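Local coordinates for phosphoribosylaminoimidazole carboxylase, ATPase subunit (Thermus thermophilus, PDB 3AW8), which probably catalyses the ATP-dependent carboxylation of 5-aminoimidazole ribonucleotide with bicarbonate to N5-carboxyaminoimidazole ribonucleotide, a step of purine biosynthesis, at residues P296-E308 with G333-L346. Numbering follows the deposited sequence.
Sequences PRGQSAMVNLIGE and GRKVGHITLRRDGL
With CG anti to the backbone N (chi1 -165°) and a bend at chi3 (66°), the Arg342 side chain sets off beside Ser300 OG and then leads away from it, carrying NH1 to the carbonyl of Arg297. Arg342 NH1 donates a hydrogen bond to Arg297 O at 3.2 Å; the oxygen lies near the guanidinium plane, but the nitrogen stands well above the carbonyl plane, not on a lone pair. The same NH1 makes a weak salt bridge to Asp344, while NH2 pairs with Glu275 of the second subunit, so this end of the strand pair reaches the dimer interface. A leucine in place of Arg342 would probably leave the Arg297 carbonyl without this donor and cost Glu275 of the second subunit one of its charge partners. Met302, its CG likewise anti to N (chi1 -163°), brings SD to 4.0 Å from His338 CB, and the sulfur sits obliquely to the imidazole, which stacks on His324 and is hydrogen-bonded through ND1 to Tyr326. The two strands, 299-306 and 335-343, run antiparallel within the large sheet that continues from the ATP-grasp domain into the C-terminal domain of this PurK-family enzyme. Ala301 and Leu341 form a hydrogen-bonded pair, Leu341 N to Ala301 O being 2.9 Å; Val303 and Ile339 form the next. On the face bearing these residues, partly covered by helix 346-357, Val303 CG2 packs on Ile339 CB at 3.9 Å, and Leu305 CD2 lies at the same distance from Ile339 CG1. Opposite Leu305 a classic beta bulge sets two residues, Val336 and Gly337, against one: Leu305 O accepts from Val336 N at 3.0 Å, whereas Leu305 N donates to Gly337 O. Beyond the bulge Ile306 lies alongside Lys335, its CD1 3.8 Å from Lys335 CG, and the lysine NZ continues to Asn265 OD1.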
ATOM      1  N   PRO A 296       3.713  16.202   1.269  1.00 54.04           N
ATOM      2  CA  PRO A 296       3.474  15.448   2.504  1.00 55.50           C
ATOM      3  C   PRO A 296       2.030  15.488   2.982  1.00 57.20           C
ATOM      4  O   PRO A 296       1.310  16.455   2.740  1.00 59.34           O
ATOM      5  CB  PRO A 296       4.414  16.116   3.501  1.00 54.67           C
ATOM      6  CG  PRO A 296       4.414  17.528   3.047  1.00 52.73           C
ATOM      7  CD  PRO A 296       4.517  17.405   1.541  1.00 53.04           C
ATOM      8  N   ARG A 297       1.610  14.416   3.645  1.00 57.84           N
ATOM      9  CA  ARG A 297       0.268  14.320   4.199  1.00 57.10           C
ATOM     10  C   ARG A 297       0.452  14.515   5.692  1.00 57.38           C
ATOM     11  O   ARG A 297       0.764  13.566   6.418  1.00 57.15           O
ATOM     12  CB  ARG A 297      -0.345  12.941   3.943  1.00 58.64           C
ATOM     13  CG  ARG A 297      -0.734  12.656   2.497  1.00 60.63           C
ATOM     14  CD  ARG A 297      -1.203  11.215   2.366  1.00 62.78           C
ATOM     15  NE  ARG A 297      -1.482  10.817   0.989  1.00 63.79           N
ATOM     16  CZ  ARG A 297      -1.592   9.551   0.594  1.00 65.83           C
ATOM     17  NH1 ARG A 297      -1.851   9.268  -0.675  1.00 65.55           N
ATOM     18  NH2 ARG A 297      -1.424   8.562   1.467  1.00 66.26           N
ATOM     19  N   GLY A 298       0.291  15.754   6.143  1.00 56.33           N
ATOM     20  CA  GLY A 298       0.450  16.042   7.555  1.00 55.41           C
ATOM     21  C   GLY A 298       1.876  15.869   8.033  1.00 54.75           C
ATOM     22  O   GLY A 298       2.813  16.354   7.400  1.00 54.83           O
ATOM     23  N   GLN A 299       2.038  15.173   9.152  1.00 54.54           N
ATOM     24  CA  GLN A 299       3.349  14.940   9.743  1.00 55.67           C
ATOM     25  C   GLN A 299       3.582  13.475  10.074  1.00 54.51           C
ATOM     26  O   GLN A 299       2.687  12.778  10.545  1.00 55.47           O
ATOM     27  CB  GLN A 299       3.497  15.748  11.022  1.00 59.19           C
ATOM     28  CG  GLN A 299       3.832  17.195  10.834  1.00 63.91           C
ATOM     29  CD  GLN A 299       3.847  17.906  12.164  1.00 69.03           C
ATOM     30  OE1 GLN A 299       2.802  18.066  12.798  1.00 70.76           O
ATOM     31  NE2 GLN A 299       5.034  18.316  12.611  1.00 70.20           N
ATOM     32  N   SER A 300       4.806  13.014   9.860  1.00 52.56           N
ATOM     33  CA  SER A 300       5.118  11.625  10.123  1.00 49.92           C
ATOM     34  C   SER A 300       6.323  11.431  11.013  1.00 49.70           C
ATOM     35  O   SER A 300       7.224  12.266  11.063  1.00 50.18           O
ATOM     36  CB  SER A 300       5.359  10.893   8.808  1.00 46.57           C
ATOM     37  OG  SER A 300       4.222  10.979   7.981  1.00 44.16           O
ATOM     38  N   ALA A 301       6.315  10.309  11.714  1.00 48.70           N
ATOM     39  CA  ALA A 301       7.400   9.916  12.585  1.00 48.51           C
ATOM     40  C   ALA A 301       7.634   8.463  12.194  1.00 49.14           C
ATOM     41  O   ALA A 301       6.721   7.631  12.259  1.00 48.09           O
ATOM     42  CB  ALA A 301       6.985  10.018  14.045  1.00 50.46           C
ATOM     43  N   MET A 302       8.855   8.171  11.769  1.00 47.10           N
ATOM     44  CA  MET A 302       9.226   6.834  11.337  1.00 44.00           C
ATOM     45  C   MET A 302      10.080   6.203  12.430  1.00 41.57           C
ATOM     46  O   MET A 302      11.179   6.684  12.704  1.00 41.97           O
ATOM     47  CB  MET A 302      10.021   6.959  10.023  1.00 44.93           C
ATOM     48  CG  MET A 302      10.171   5.698   9.171  1.00 44.09           C
ATOM     49  SD  MET A 302      11.256   4.436   9.852  1.00 44.70           S
ATOM     50  CE  MET A 302      12.804   5.374  10.031  1.00 39.27           C
ATOM     51  N   VAL A 303       9.590   5.154  13.081  1.00 38.75           N
ATOM     52  CA  VAL A 303      10.417   4.526  14.107  1.00 39.64           C
ATOM     53  C   VAL A 303      10.793   3.107  13.681  1.00 39.44           C
ATOM     54  O   VAL A 303       9.931   2.266  13.436  1.00 39.57           O
ATOM     55  CB  VAL A 303       9.733   4.524  15.545  1.00 39.99           C
ATOM     56  CG1 VAL A 303       8.902   5.774  15.736  1.00 38.08           C
ATOM     57  CG2 VAL A 303       8.885   3.288  15.761  1.00 42.11           C
ATOM     58  N   ASN A 304      12.091   2.854  13.564  1.00 39.82           N
ATOM     59  CA  ASN A 304      12.568   1.537  13.175  1.00 41.10           C
ATOM     60  C   ASN A 304      12.356   0.506  14.263  1.00 41.62           C
ATOM     61  O   ASN A 304      12.364   0.826  15.452  1.00 41.96           O
ATOM     62  CB  ASN A 304      14.062   1.566  12.841  1.00 41.65           C
ATOM     63  CG  ASN A 304      14.336   1.947  11.401  1.00 41.56           C
ATOM     64  OD1 ASN A 304      13.449   1.879  10.548  1.00 41.26           O
ATOM     65  ND2 ASN A 304      15.572   2.334  11.120  1.00 38.74           N
ATOM     66  N   LEU A 305      12.164  -0.736  13.834  1.00 42.20           N
ATOM     67  CA  LEU A 305      11.992  -1.875  14.726  1.00 42.04           C
ATOM     68  C   LEU A 305      13.290  -2.670  14.581  1.00 43.70           C
ATOM     69  O   LEU A 305      13.491  -3.379  13.594  1.00 46.50           O
ATOM     70  CB  LEU A 305      10.786  -2.714  14.288  1.00 39.58           C
ATOM     71  CG  LEU A 305       9.428  -2.534  14.991  1.00 41.91           C
ATOM     72  CD1 LEU A 305       9.375  -1.261  15.824  1.00 41.54           C
ATOM     73  CD2 LEU A 305       8.335  -2.543  13.946  1.00 39.68           C
ATOM     74  N   ILE A 306      14.181  -2.524  15.558  1.00 44.05           N
ATOM     75  CA  ILE A 306      15.474  -3.197  15.538  1.00 44.24           C
ATOM     76  C   ILE A 306      15.540  -4.376  16.504  1.00 45.34           C
ATOM     77  O   ILE A 306      15.223  -4.242  17.679  1.00 48.02           O
ATOM     78  CB  ILE A 306      16.615  -2.209  15.902  1.00 44.36           C
ATOM     79  CG1 ILE A 306      16.519  -0.948  15.037  1.00 43.46           C
ATOM     80  CG2 ILE A 306      17.974  -2.876  15.717  1.00 42.40           C
ATOM     81  CD1 ILE A 306      16.679  -1.208  13.555  1.00 46.17           C
ATOM     82  N   GLY A 307      15.956  -5.525  15.986  1.00 46.63           N
ATOM     83  CA  GLY A 307      16.107  -6.736  16.772  1.00 48.76           C
ATOM     84  C   GLY A 307      15.048  -7.168  17.775  1.00 50.77           C
ATOM     85  O   GLY A 307      15.351  -7.940  18.684  1.00 52.42           O
ATOM     86  N   GLU A 308      13.815  -6.705  17.623  1.00 51.17           N
ATOM     87  CA  GLU A 308      12.759  -7.077  18.554  1.00 51.90           C
ATOM     88  C   GLU A 308      11.415  -6.975  17.840  1.00 51.92           C
ATOM     89  O   GLU A 308      11.268  -6.216  16.883  1.00 50.79           O
ATOM     90  CB  GLU A 308      12.772  -6.127  19.752  1.00 55.49           C
ATOM     91  CG  GLU A 308      12.092  -4.790  19.463  1.00 63.93           C
ATOM     92  CD  GLU A 308      12.478  -3.673  20.426  1.00 68.49           C
ATOM     93  OE1 GLU A 308      12.385  -3.864  21.664  1.00 71.78           O
ATOM     94  OE2 GLU A 308      12.867  -2.590  19.932  1.00 69.21           O
ATOM     95  N   GLY A 333      20.173  -6.418  16.572  1.00 47.89           N
ATOM     96  CA  GLY A 333      20.522  -5.346  15.653  1.00 46.87           C
ATOM     97  C   GLY A 333      19.957  -5.423  14.241  1.00 47.82           C
ATOM     98  O   GLY A 333      20.293  -4.592  13.390  1.00 48.35           O
ATOM     99  N   ARG A 334      19.087  -6.396  13.989  1.00 45.00           N
ATOM    100  CA  ARG A 334      18.512  -6.568  12.665  1.00 43.55           C
ATOM    101  C   ARG A 334      17.263  -5.721  12.437  1.00 41.78           C
ATOM    102  O   ARG A 334      16.419  -5.606  13.314  1.00 41.84           O
ATOM    103  CB  ARG A 334      18.177  -8.047  12.444  1.00 44.26           C
ATOM    104  CG  ARG A 334      17.781  -8.379  11.026  1.00 45.63           C
ATOM    105  CD  ARG A 334      17.609  -9.869  10.807  1.00 47.79           C
ATOM    106  NE  ARG A 334      17.706 -10.191   9.384  1.00 51.08           N
ATOM    107  CZ  ARG A 334      17.333 -11.345   8.837  1.00 52.82           C
ATOM    108  NH1 ARG A 334      17.467 -11.531   7.529  1.00 52.32           N
ATOM    109  NH2 ARG A 334      16.810 -12.308   9.587  1.00 53.33           N
ATOM    110  N   LYS A 335      17.150  -5.117  11.259  1.00 40.22           N
ATOM    111  CA  LYS A 335      15.966  -4.325  10.942  1.00 39.34           C
ATOM    112  C   LYS A 335      14.872  -5.326  10.598  1.00 39.39           C
ATOM    113  O   LYS A 335      14.970  -6.044   9.597  1.00 39.90           O
ATOM    114  CB  LYS A 335      16.233  -3.398   9.754  1.00 36.87           C
ATOM    115  CG  LYS A 335      17.306  -2.378  10.044  1.00 36.81           C
ATOM    116  CD  LYS A 335      17.385  -1.315   8.981  1.00 36.72           C
ATOM    117  CE  LYS A 335      18.427  -0.285   9.362  1.00 38.29           C
ATOM    118  NZ  LYS A 335      18.684   0.683   8.263  1.00 41.47           N
ATOM    119  N   VAL A 336      13.840  -5.383  11.436  1.00 37.74           N
ATOM    120  CA  VAL A 336      12.754  -6.329  11.229  1.00 35.04           C
ATOM    121  C   VAL A 336      11.422  -5.688  10.911  1.00 33.52           C
ATOM    122  O   VAL A 336      10.434  -6.382  10.702  1.00 33.99           O
ATOM    123  CB  VAL A 336      12.595  -7.262  12.447  1.00 34.42           C
ATOM    124  CG1 VAL A 336      13.741  -8.243  12.487  1.00 32.26           C
ATOM    125  CG2 VAL A 336      12.573  -6.456  13.724  1.00 33.86           C
ATOM    126  N   GLY A 337      11.397  -4.364  10.864  1.00 31.70           N
ATOM    127  CA  GLY A 337      10.167  -3.675  10.531  1.00 29.23           C
ATOM    128  C   GLY A 337      10.277  -2.207  10.863  1.00 30.82           C
ATOM    129  O   GLY A 337      11.358  -1.705  11.157  1.00 32.44           O
ATOM    130  N   HIS A 338       9.160  -1.502  10.781  1.00 31.43           N
ATOM    131  CA  HIS A 338       9.129  -0.105  11.148  1.00 33.89           C
ATOM    132  C   HIS A 338       7.670   0.303  11.391  1.00 36.76           C
ATOM    133  O   HIS A 338       6.741  -0.438  11.060  1.00 36.30           O
ATOM    134  CB  HIS A 338       9.791   0.771  10.071  1.00 32.67           C
ATOM    135  CG  HIS A 338       8.941   1.016   8.864  1.00 35.56           C
ATOM    136  ND1 HIS A 338       8.980   0.210   7.744  1.00 36.45           N
ATOM    137  CD2 HIS A 338       8.040   1.989   8.595  1.00 34.62           C
ATOM    138  CE1 HIS A 338       8.143   0.680   6.838  1.00 36.44           C
ATOM    139  NE2 HIS A 338       7.560   1.759   7.329  1.00 37.25           N
ATOM    140  N   ILE A 339       7.481   1.472  11.992  1.00 38.97           N
ATOM    141  CA  ILE A 339       6.153   1.983  12.284  1.00 39.86           C
ATOM    142  C   ILE A 339       6.070   3.435  11.861  1.00 40.49           C
ATOM    143  O   ILE A 339       6.869   4.253  12.298  1.00 40.72           O
ATOM    144  CB  ILE A 339       5.846   1.942  13.798  1.00 41.16           C
ATOM    145  CG1 ILE A 339       5.921   0.509  14.320  1.00 39.56           C
ATOM    146  CG2 ILE A 339       4.472   2.548  14.061  1.00 39.30           C
ATOM    147  CD1 ILE A 339       5.830   0.428  15.822  1.00 38.60           C
ATOM    148  N   THR A 340       5.112   3.763  11.009  1.00 43.30           N
ATOM    149  CA  THR A 340       4.958   5.146  10.610  1.00 43.96           C
ATOM    150  C   THR A 340       3.711   5.728  11.243  1.00 46.66           C
ATOM    151  O   THR A 340       2.610   5.216  11.063  1.00 46.97           O
ATOM    152  CB  THR A 340       4.874   5.313   9.097  1.00 42.69           C
ATOM    153  OG1 THR A 340       6.165   5.062   8.526  1.00 41.03           O
ATOM    154  CG2 THR A 340       4.431   6.739   8.748  1.00 39.31           C
ATOM    155  N   LEU A 341       3.917   6.795  12.007  1.00 50.40           N
ATOM    156  CA  LEU A 341       2.846   7.502  12.691  1.00 50.63           C
ATOM    157  C   LEU A 341       2.574   8.756  11.890  1.00 51.15           C
ATOM    158  O   LEU A 341       3.441   9.617  11.752  1.00 51.30           O
ATOM    159  CB  LEU A 341       3.290   7.867  14.107  1.00 51.31           C
ATOM    160  CG  LEU A 341       2.324   8.629  15.021  1.00 52.96           C
ATOM    161  CD1 LEU A 341       1.037   7.842  15.221  1.00 51.32           C
ATOM    162  CD2 LEU A 341       3.010   8.872  16.356  1.00 52.41           C
ATOM    163  N   ARG A 342       1.372   8.852  11.343  1.00 53.01           N
ATOM    164  CA  ARG A 342       1.007  10.014  10.551  1.00 55.71           C
ATOM    165  C   ARG A 342      -0.185  10.735  11.169  1.00 58.06           C
ATOM    166  O   ARG A 342      -1.315  10.253  11.107  1.00 58.67           O
ATOM    167  CB  ARG A 342       0.663   9.586   9.125  1.00 54.22           C
ATOM    168  CG  ARG A 342       0.622  10.723   8.131  1.00 53.00           C
ATOM    169  CD  ARG A 342      -0.249  10.358   6.956  1.00 52.42           C
ATOM    170  NE  ARG A 342      -1.637  10.224   7.374  1.00 56.27           N
ATOM    171  CZ  ARG A 342      -2.383  11.232   7.819  1.00 58.65           C
ATOM    172  NH1 ARG A 342      -1.870  12.454   7.900  1.00 60.08           N
ATOM    173  NH2 ARG A 342      -3.641  11.026   8.188  1.00 57.90           N
ATOM    174  N   ARG A 343       0.080  11.883  11.780  1.00 61.42           N
ATOM    175  CA  ARG A 343      -0.970  12.690  12.391  1.00 66.06           C
ATOM    176  C   ARG A 343      -1.037  13.998  11.606  1.00 68.33           C
ATOM    177  O   ARG A 343      -0.215  14.229  10.716  1.00 68.62           O
ATOM    178  CB  ARG A 343      -0.651  12.973  13.863  1.00 66.86           C
ATOM    179  CG  ARG A 343      -0.460  11.733  14.735  1.00 69.99           C
ATOM    180  CD  ARG A 343      -1.546  10.699  14.495  1.00 74.12           C
ATOM    181  NE  ARG A 343      -2.869  11.312  14.456  1.00 79.72           N
ATOM    182  CZ  ARG A 343      -3.963  10.722  13.977  1.00 81.32           C
ATOM    183  NH1 ARG A 343      -3.908   9.490  13.488  1.00 81.65           N
ATOM    184  NH2 ARG A 343      -5.117  11.374  13.976  1.00 83.00           N
ATOM    185  N   ASP A 344      -2.002  14.856  11.919  1.00 71.13           N
ATOM    186  CA  ASP A 344      -2.111  16.120  11.192  1.00 74.09           C
ATOM    187  C   ASP A 344      -1.778  17.350  12.030  1.00 73.89           C
ATOM    188  O   ASP A 344      -2.066  18.476  11.630  1.00 73.95           O
ATOM    189  CB  ASP A 344      -3.508  16.269  10.587  1.00 76.26           C
ATOM    190  CG  ASP A 344      -3.839  15.155   9.612  1.00 79.16           C
ATOM    191  OD1 ASP A 344      -4.089  14.020  10.077  1.00 82.03           O
ATOM    192  OD2 ASP A 344      -3.838  15.408   8.386  1.00 79.13           O
ATOM    193  N   GLY A 345      -1.163  17.122  13.186  1.00 73.67           N
ATOM    194  CA  GLY A 345      -0.780  18.211  14.066  1.00 72.87           C
ATOM    195  C   GLY A 345       0.392  17.770  14.918  1.00 72.67           C
ATOM    196  O   GLY A 345       0.362  16.679  15.489  1.00 72.35           O
ATOM    197  N   LEU A 346       1.416  18.611  15.015  1.00 72.87           N
ATOM    198  CA  LEU A 346       2.608  18.270  15.785  1.00 74.03           C
ATOM    199  C   LEU A 346       2.296  17.773  17.192  1.00 74.08           C
ATOM    200  O   LEU A 346       2.979  16.889  17.712  1.00 75.35           O
ATOM    201  CB  LEU A 346       3.565  19.467  15.847  1.00 73.67           C
ATOM    202  CG  LEU A 346       4.994  19.145  16.308  1.00 74.50           C
ATOM    203  CD1 LEU A 346       5.944  20.245  15.845  1.00 74.57           C
ATOM    204  CD2 LEU A 346       5.035  18.975  17.822  1.00 73.63           C
TER